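PDB 3GZ5: MutT/nudix family protein from Shewanella oneidensis, which acts as an ADP-ribose-dependent transcriptional regulator of NAD metabolism, joining a Nudix domain to a DNA-binding winged-helix domain. Local coordinates for residues Q35-Q43 with D127-V136; Q158-P166 with A230-L238. One frame throughout, in Å; residues are numbered along the deposited sequence.

Contact 1. Residues Q35-Q43 with D127-V136; sequences QQLKVLLVQ and DVKWWPLADV. With NA (sodium ion), chain D.
The carbonyl oxygen of Asp-127 accepts one hydrogen bond from the facing strand, from Gln-43 N to Asp-127 O at 2.8 Å, and a weaker CA-H...O contact from Val-42 CA. This opens an antiparallel strand pair, 36-43 with 128-132, in the mixed sheet of the Nudix fold. Nearly straight backbone bonds tie Leu-41 to Lys-129 and Val-39 to Trp-131, each pair in both directions. The next, from Leu-133 N to Leu-37 O, carries the pairing into helix 133-136, with Pro-132 at the N-cap position.

One face of the sheet illustrates aliphatic-aromatic packing. Leu-40, with CG anti to its own nitrogen (chi1 -171°), lays CD1 over the centre of the Trp-130 ring system, while CB makes a CH-pi contact 4.0 Å from the centroid of the six-membered ring. On the other face Leu-41 CB meets Trp-131 CD1 at 3.6 Å, and the ring packs edge-to-face with Trp-53. Nearby, Val-39 CG1 presses on Val-136 CG2 at 3.4 Å, tighter than usual for two carbons. Val-128 also turns its carbonyl to a sodium ion shared with Ile-122 O and Val-125 O; the Val-128 O to sodium distance is 2.3 Å.

Contact 2. Residues Q158-P166 with A230-L238; sequences QKALYSLVP and ASYRFLRNL
Bends at the second side-chain torsion, -62° in Arg-233 and -67° in Lys-159, bring the ends of these two long chains near each other at the close of helix 145-162. Lys-159 NZ lies at the guanidinium edge, but both groups are donors, no bond joins them, and the close approach of NZ to Arg-233 NH2 is doubtful in detail; the lysine has its salt bridge with Glu-88. The rotation of the guanidinium is fixed from within its own segment: Arg-233 NH1 and NH2 both donate to Ala-230 O, each at 3.0 Å, and NH1 also reaches Tyr-232 O, lying above that carbonyl's plane. Ser-163 OG lies over one face of the group, offset toward its rim, and Val-165 CG2 packs nearby. A leucine in place of Arg-233 would probably leave Ala-230 O and Tyr-232 O without their guanidinium donors and the loop at 230-233 freer to move.

The tail takes up carbonyls of the helix's last turn. Phe-234 N donates to Tyr-162 O at 2.8 Å, and Leu-238 N makes a weak bond to Leu-161 O. The Tyr-162 ring turns its edge to Phe-234 O and Leu-235 O, and its hydroxyl bonds to Leu-235 O of the second subunit. A water links Leu-164 N to Tyr-232 O.

Ser-163 OG donates to Lys-159 O. Ser-163, the first residue to leave helical geometry, accepts from Val-165 N at 3.2 Å and closes an ST turn at the end of helix 145-162, where the tail following strand 220-225 of the winged-helix region packs back beside the second subunit.

Overall arrangement
From the N terminus, strand 22-33 turns back into strand 36-43, where contact 1 begins. The chain then passes through helix 68-80 and strands 86-95 and 104-112 before strand 128-132 closes that 83-residue loop within the Nudix fold. Helix 133-136 and then helix 145-162 follow, and contact 2 opens at the latter's C-terminal end. Its 63-residue loop holds helices 176-187 and 193-203 and a three-stranded antiparallel sheet, largely the winged-helix region; the tail after strand 220-225 returns to the end of helix 145-162. The loops stand in series, neither nested nor crossed. The centres of the two contacts lie about 24 Å apart, and only contact 2 reaches the second subunit.

Contact 1. Residues Q35-Q43 with D127-V136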
# COMPACT_ATOMS: atom_id res chain seq x y z
N GLN B 35 5.19 20.07 -20.37
CA GLN B 35 4.83 18.67 -20.53
C GLN B 35 5.57 17.98 -19.39
O GLN B 35 6.55 17.25 -19.59
CB GLN B 35 5.19 18.09 -21.91
CG GLN B 35 6.52 18.53 -22.51
CD GLN B 35 6.42 19.86 -23.24
OE1 GLN B 35 5.33 20.44 -23.33
NE2 GLN B 35 7.55 20.36 -23.75
N GLN B 36 5.09 18.26 -18.19
CA GLN B 36 5.67 17.78 -16.95
C GLN B 36 4.55 17.27 -16.03
O GLN B 36 3.37 17.47 -16.30
CB GLN B 36 6.41 18.94 -16.27
CG GLN B 36 5.55 20.18 -16.06
CD GLN B 36 6.34 21.45 -15.77
OE1 GLN B 36 5.78 22.55 -15.74
NE2 GLN B 36 7.65 21.31 -15.56
N LEU B 37 4.95 16.60 -14.96
CA LEU B 37 4.04 16.27 -13.87
C LEU B 37 3.67 17.53 -13.13
O LEU B 37 4.55 18.31 -12.79
CB LEU B 37 4.72 15.32 -12.90
CG LEU B 37 4.92 13.92 -13.42
CD1 LEU B 37 6.02 13.25 -12.64
CD2 LEU B 37 3.59 13.15 -13.37
N LYS B 38 2.39 17.72 -12.89
CA LYS B 38 1.91 18.77 -12.00
C LYS B 38 1.13 18.15 -10.82
O LYS B 38 0.46 17.13 -10.97
CB LYS B 38 1.05 19.76 -12.79
CG LYS B 38 1.86 20.69 -13.74
CD LYS B 38 0.96 21.33 -14.80
CE LYS B 38 1.61 22.55 -15.50
NZ LYS B 38 2.99 22.31 -16.00
N VAL B 39 1.26 18.77 -9.65
CA VAL B 39 0.59 18.32 -8.41
C VAL B 39 -0.37 19.42 -7.94
O VAL B 39 -0.02 20.61 -7.97
CB VAL B 39 1.62 17.83 -7.34
CG1 VAL B 39 2.66 18.89 -7.05
CG2 VAL B 39 0.95 17.37 -6.04
N LEU B 40 -1.60 19.04 -7.60
CA LEU B 40 -2.60 20.01 -7.14
C LEU B 40 -2.35 20.42 -5.69
O LEU B 40 -2.26 19.56 -4.81
CB LEU B 40 -4.03 19.48 -7.25
CG LEU B 40 -5.08 20.57 -6.98
CD1 LEU B 40 -5.23 21.49 -8.20
CD2 LEU B 40 -6.42 19.98 -6.63
N LEU B 41 -2.21 21.72 -5.45
CA LEU B 41 -1.95 22.24 -4.10
C LEU B 41 -2.96 23.30 -3.68
O LEU B 41 -3.63 23.92 -4.52
CB LEU B 41 -0.52 22.75 -3.95
CG LEU B 41 0.63 21.74 -4.04
CD1 LEU B 41 1.91 22.46 -3.67
CD2 LEU B 41 0.46 20.50 -3.17
N VAL B 42 -3.09 23.44 -2.36
CA VAL B 42 -4.12 24.26 -1.73
C VAL B 42 -3.40 25.11 -0.70
O VAL B 42 -2.56 24.60 0.06
CB VAL B 42 -5.22 23.39 -1.04
CG1 VAL B 42 -6.25 24.25 -0.29
CG2 VAL B 42 -5.91 22.49 -2.05
N GLN B 43 -3.69 26.41 -0.72
CA GLN B 43 -3.04 27.31 0.22
C GLN B 43 -3.80 27.30 1.55
O GLN B 43 -5.03 27.43 1.56
CB GLN B 43 -2.95 28.72 -0.34
CG GLN B 43 -1.72 29.43 0.16
CD GLN B 43 -1.70 30.92 -0.15
OE1 GLN B 43 -2.66 31.49 -0.69
NE2 GLN B 43 -0.60 31.56 0.22
N ASP B 127 -6.66 30.10 -4.24
CA ASP B 127 -6.00 29.29 -3.22
C ASP B 127 -5.86 27.82 -3.64
O ASP B 127 -5.46 26.97 -2.83
CB ASP B 127 -6.72 29.42 -1.88
CG ASP B 127 -8.10 28.81 -1.89
OD1 ASP B 127 -8.78 28.89 -2.94
OD2 ASP B 127 -8.49 28.24 -0.85
N VAL B 128 -6.19 27.54 -4.90
CA VAL B 128 -6.02 26.21 -5.53
C VAL B 128 -5.29 26.33 -6.88
O VAL B 128 -5.77 27.01 -7.80
CB VAL B 128 -7.38 25.47 -5.76
CG1 VAL B 128 -7.14 24.03 -6.20
CG2 VAL B 128 -8.24 25.51 -4.50
N LYS B 129 -4.15 25.65 -7.00
CA LYS B 129 -3.31 25.77 -8.19
C LYS B 129 -2.56 24.47 -8.53
O LYS B 129 -2.04 23.79 -7.64
CB LYS B 129 -2.31 26.93 -8.00
CG LYS B 129 -1.41 27.24 -9.20
CD LYS B 129 -0.57 28.50 -8.94
CE LYS B 129 0.48 28.75 -10.03
NZ LYS B 129 -0.10 29.32 -11.30
N TRP B 130 -2.50 24.14 -9.83
CA TRP B 130 -1.60 23.10 -10.34
C TRP B 130 -0.17 23.62 -10.33
O TRP B 130 0.14 24.62 -11.00
CB TRP B 130 -1.95 22.72 -11.76
CG TRP B 130 -3.16 21.86 -11.94
CD1 TRP B 130 -4.32 22.21 -12.55
CD2 TRP B 130 -3.32 20.49 -11.53
NE1 TRP B 130 -5.20 21.15 -12.55
CE2 TRP B 130 -4.61 20.09 -11.92
CE3 TRP B 130 -2.50 19.57 -10.87
CZ2 TRP B 130 -5.10 18.79 -11.68
CZ3 TRP B 130 -2.98 18.30 -10.63
CH2 TRP B 130 -4.27 17.92 -11.03
N TRP B 131 0.71 22.93 -9.61
CA TRP B 131 2.12 23.31 -9.52
C TRP B 131 3.04 22.29 -10.20
O TRP B 131 2.88 21.10 -9.98
CB TRP B 131 2.54 23.43 -8.07
CG TRP B 131 1.96 24.61 -7.36
CD1 TRP B 131 0.80 24.66 -6.64
CD2 TRP B 131 2.53 25.92 -7.30
NE1 TRP B 131 0.61 25.92 -6.14
CE2 TRP B 131 1.66 26.72 -6.52
CE3 TRP B 131 3.70 26.50 -7.83
CZ2 TRP B 131 1.91 28.07 -6.26
CZ3 TRP B 131 3.96 27.84 -7.57
CH2 TRP B 131 3.06 28.61 -6.80
N PRO B 132 4.02 22.76 -11.00
CA PRO B 132 5.06 21.86 -11.50
C PRO B 132 5.75 21.12 -10.35
O PRO B 132 6.14 21.73 -9.35
CB PRO B 132 6.05 22.82 -12.19
CG PRO B 132 5.20 23.94 -12.64
CD PRO B 132 4.21 24.13 -11.51
N LEU B 133 5.85 19.81 -10.48
CA LEU B 133 6.43 19.01 -9.41
C LEU B 133 7.81 19.54 -9.00
O LEU B 133 8.10 19.64 -7.81
CB LEU B 133 6.51 17.54 -9.82
CG LEU B 133 7.17 16.58 -8.83
CD1 LEU B 133 6.42 16.54 -7.48
CD2 LEU B 133 7.22 15.22 -9.46
N ALA B 134 8.64 19.89 -9.98
CA ALA B 134 9.99 20.40 -9.73
C ALA B 134 9.96 21.62 -8.82
O ALA B 134 10.73 21.71 -7.87
CB ALA B 134 10.70 20.72 -11.03
N ASP B 135 9.05 22.55 -9.12
CA ASP B 135 8.78 23.70 -8.25
C ASP B 135 8.37 23.31 -6.83
O ASP B 135 8.88 23.88 -5.86
CB ASP B 135 7.67 24.57 -8.85
CG ASP B 135 8.11 25.30 -10.11
OD1 ASP B 135 9.13 24.89 -10.71
OD2 ASP B 135 7.40 26.27 -10.48
N VAL B 136 7.44 22.35 -6.73
CA VAL B 136 6.94 21.86 -5.44
C VAL B 136 8.06 21.30 -4.57
O VAL B 136 8.14 21.59 -3.38
CB VAL B 136 5.81 20.81 -5.67
CG1 VAL B 136 5.58 19.94 -4.45
CG2 VAL B 136 4.54 21.52 -6.09
NA NA D . -6.44 28.46 -9.43

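Contact 2. Residues Q158-P166 with A230-L238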
# COMPACT_ATOMS: atom_id res chain seq x y z
N GLN B 158 6.76 3.11 -9.72
CA GLN B 158 6.41 1.68 -9.77
C GLN B 158 5.18 1.40 -10.63
O GLN B 158 5.12 0.38 -11.32
CB GLN B 158 6.22 1.06 -8.37
CG GLN B 158 7.42 1.16 -7.44
CD GLN B 158 8.70 0.52 -7.99
OE1 GLN B 158 9.65 1.23 -8.38
NE2 GLN B 158 8.73 -0.82 -8.02
N LYS B 159 4.18 2.28 -10.58
CA LYS B 159 3.04 2.14 -11.48
C LYS B 159 3.46 2.18 -12.96
O LYS B 159 2.91 1.44 -13.76
CB LYS B 159 1.97 3.21 -11.21
CG LYS B 159 1.34 3.15 -9.85
CD LYS B 159 0.51 1.92 -9.65
CE LYS B 159 0.01 1.94 -8.23
NZ LYS B 159 -1.03 0.90 -8.00
N ALA B 160 4.41 3.05 -13.31
CA ALA B 160 4.94 3.14 -14.69
C ALA B 160 5.64 1.85 -15.11
O ALA B 160 5.70 1.53 -16.29
CB ALA B 160 5.88 4.33 -14.84
N LEU B 161 6.13 1.09 -14.14
CA LEU B 161 6.87 -0.15 -14.38
C LEU B 161 5.98 -1.37 -14.54
O LEU B 161 6.32 -2.33 -15.27
CB LEU B 161 7.86 -0.40 -13.24
CG LEU B 161 9.27 0.22 -13.29
CD1 LEU B 161 10.10 -0.38 -12.16
CD2 LEU B 161 10.01 -0.00 -14.63
N TYR B 162 4.84 -1.36 -13.85
CA TYR B 162 4.00 -2.55 -13.76
C TYR B 162 2.56 -2.38 -14.19
O TYR B 162 1.79 -3.31 -14.05
CB TYR B 162 4.02 -3.13 -12.33
CG TYR B 162 5.38 -3.61 -11.89
CD1 TYR B 162 5.91 -4.82 -12.36
CD2 TYR B 162 6.14 -2.84 -11.02
CE1 TYR B 162 7.18 -5.25 -11.95
CE2 TYR B 162 7.41 -3.26 -10.61
CZ TYR B 162 7.91 -4.46 -11.07
OH TYR B 162 9.15 -4.85 -10.64
N SER B 163 2.20 -1.19 -14.69
CA SER B 163 0.81 -0.94 -15.11
C SER B 163 0.71 0.15 -16.19
O SER B 163 1.74 0.69 -16.61
CB SER B 163 -0.06 -0.54 -13.89
OG SER B 163 0.18 0.79 -13.48
N LEU B 164 -0.51 0.47 -16.62
CA LEU B 164 -0.80 1.61 -17.50
C LEU B 164 -1.62 2.66 -16.76
O LEU B 164 -2.25 3.51 -17.37
CB LEU B 164 -1.53 1.17 -18.77
CG LEU B 164 -0.87 0.14 -19.70
CD1 LEU B 164 -1.78 -0.22 -20.86
CD2 LEU B 164 0.45 0.68 -20.24
N VAL B 165 -1.60 2.58 -15.43
CA VAL B 165 -2.15 3.58 -14.54
C VAL B 165 -1.70 5.03 -14.92
O VAL B 165 -2.52 5.96 -14.82
CB VAL B 165 -1.88 3.22 -13.03
CG1 VAL B 165 -2.14 4.39 -12.11
CG2 VAL B 165 -2.73 1.98 -12.58
N PRO B 166 -0.43 5.24 -15.37
CA PRO B 166 -0.17 6.62 -15.84
C PRO B 166 -1.10 7.16 -16.94
O PRO B 166 -1.19 8.35 -17.09
CB PRO B 166 1.29 6.57 -16.31
CG PRO B 166 1.90 5.49 -15.43
CD PRO B 166 0.80 4.42 -15.40
N ALA B 230 -7.25 0.11 -14.06
CA ALA B 230 -7.01 0.53 -12.69
C ALA B 230 -6.42 -0.59 -11.84
O ALA B 230 -5.55 -0.35 -11.00
CB ALA B 230 -8.33 1.03 -12.06
N SER B 231 -6.91 -1.81 -12.07
CA SER B 231 -6.48 -2.98 -11.33
C SER B 231 -5.45 -3.86 -12.08
O SER B 231 -4.77 -4.67 -11.45
CB SER B 231 -7.71 -3.82 -10.95
OG SER B 231 -8.24 -4.45 -12.10
N TYR B 232 -5.33 -3.73 -13.40
CA TYR B 232 -4.41 -4.60 -14.14
C TYR B 232 -2.93 -4.32 -13.86
O TYR B 232 -2.47 -3.17 -13.97
CB TYR B 232 -4.65 -4.52 -15.65
CG TYR B 232 -3.77 -5.49 -16.44
CD1 TYR B 232 -4.30 -6.69 -16.94
CD2 TYR B 232 -2.42 -5.21 -16.67
CE1 TYR B 232 -3.51 -7.59 -17.65
CE2 TYR B 232 -1.61 -6.09 -17.39
CZ TYR B 232 -2.16 -7.28 -17.87
OH TYR B 232 -1.35 -8.15 -18.57
N ARG B 233 -2.19 -5.38 -13.52
CA ARG B 233 -0.74 -5.30 -13.33
C ARG B 233 0.00 -6.33 -14.20
O ARG B 233 -0.35 -7.52 -14.19
CB ARG B 233 -0.37 -5.52 -11.86
CG ARG B 233 -0.97 -4.50 -10.87
CD ARG B 233 -0.50 -3.04 -11.14
NE ARG B 233 -1.17 -2.04 -10.28
CZ ARG B 233 -2.31 -1.42 -10.58
NH1 ARG B 233 -2.94 -1.67 -11.72
NH2 ARG B 233 -2.84 -0.54 -9.73
N PHE B 234 1.04 -5.88 -14.92
CA PHE B 234 1.97 -6.78 -15.59
C PHE B 234 2.79 -7.48 -14.53
O PHE B 234 3.15 -6.88 -13.51
CB PHE B 234 2.94 -6.03 -16.51
CG PHE B 234 2.29 -5.30 -17.64
CD1 PHE B 234 1.91 -5.97 -18.80
CD2 PHE B 234 2.10 -3.92 -17.58
CE1 PHE B 234 1.33 -5.29 -19.86
CE2 PHE B 234 1.52 -3.22 -18.63
CZ PHE B 234 1.13 -3.91 -19.77
N LEU B 235 3.11 -8.75 -14.78
CA LEU B 235 3.99 -9.51 -13.89
C LEU B 235 5.47 -9.10 -14.05
O LEU B 235 6.21 -8.98 -13.06
CB LEU B 235 3.77 -11.01 -14.08
CG LEU B 235 2.92 -11.70 -13.00
CD1 LEU B 235 1.52 -11.10 -12.89
CD2 LEU B 235 2.85 -13.22 -13.22
N ARG B 236 5.90 -8.89 -15.29
CA ARG B 236 7.24 -8.41 -15.58
C ARG B 236 7.27 -6.88 -15.67
O ARG B 236 6.32 -6.27 -16.19
CB ARG B 236 7.81 -9.05 -16.86
CG ARG B 236 6.80 -9.77 -17.82
CD ARG B 236 5.73 -8.84 -18.49
NE ARG B 236 4.42 -8.89 -17.81
CZ ARG B 236 3.46 -9.79 -18.06
NH1 ARG B 236 3.64 -10.75 -18.96
NH2 ARG B 236 2.31 -9.75 -17.40
N ASN B 237 8.35 -6.29 -15.17
CA ASN B 237 8.61 -4.85 -15.30
C ASN B 237 8.73 -4.39 -16.75
O ASN B 237 8.95 -5.20 -17.66
CB ASN B 237 9.87 -4.44 -14.53
CG ASN B 237 11.08 -5.33 -14.86
OD1 ASN B 237 11.01 -6.56 -14.79
ND2 ASN B 237 12.20 -4.69 -15.20
N LEU B 238 8.58 -3.08 -16.96
CA LEU B 238 8.67 -2.46 -18.28
C LEU B 238 10.11 -2.50 -18.83
O LEU B 238 11.03 -1.87 -18.28
CB LEU B 238 8.16 -1.02 -18.19
CG LEU B 238 7.96 -0.15 -19.43
CD1 LEU B 238 7.26 1.13 -19.01
CD2 LEU B 238 9.27 0.15 -20.16
O HOH W 1 -2.84 -1.27 -15.67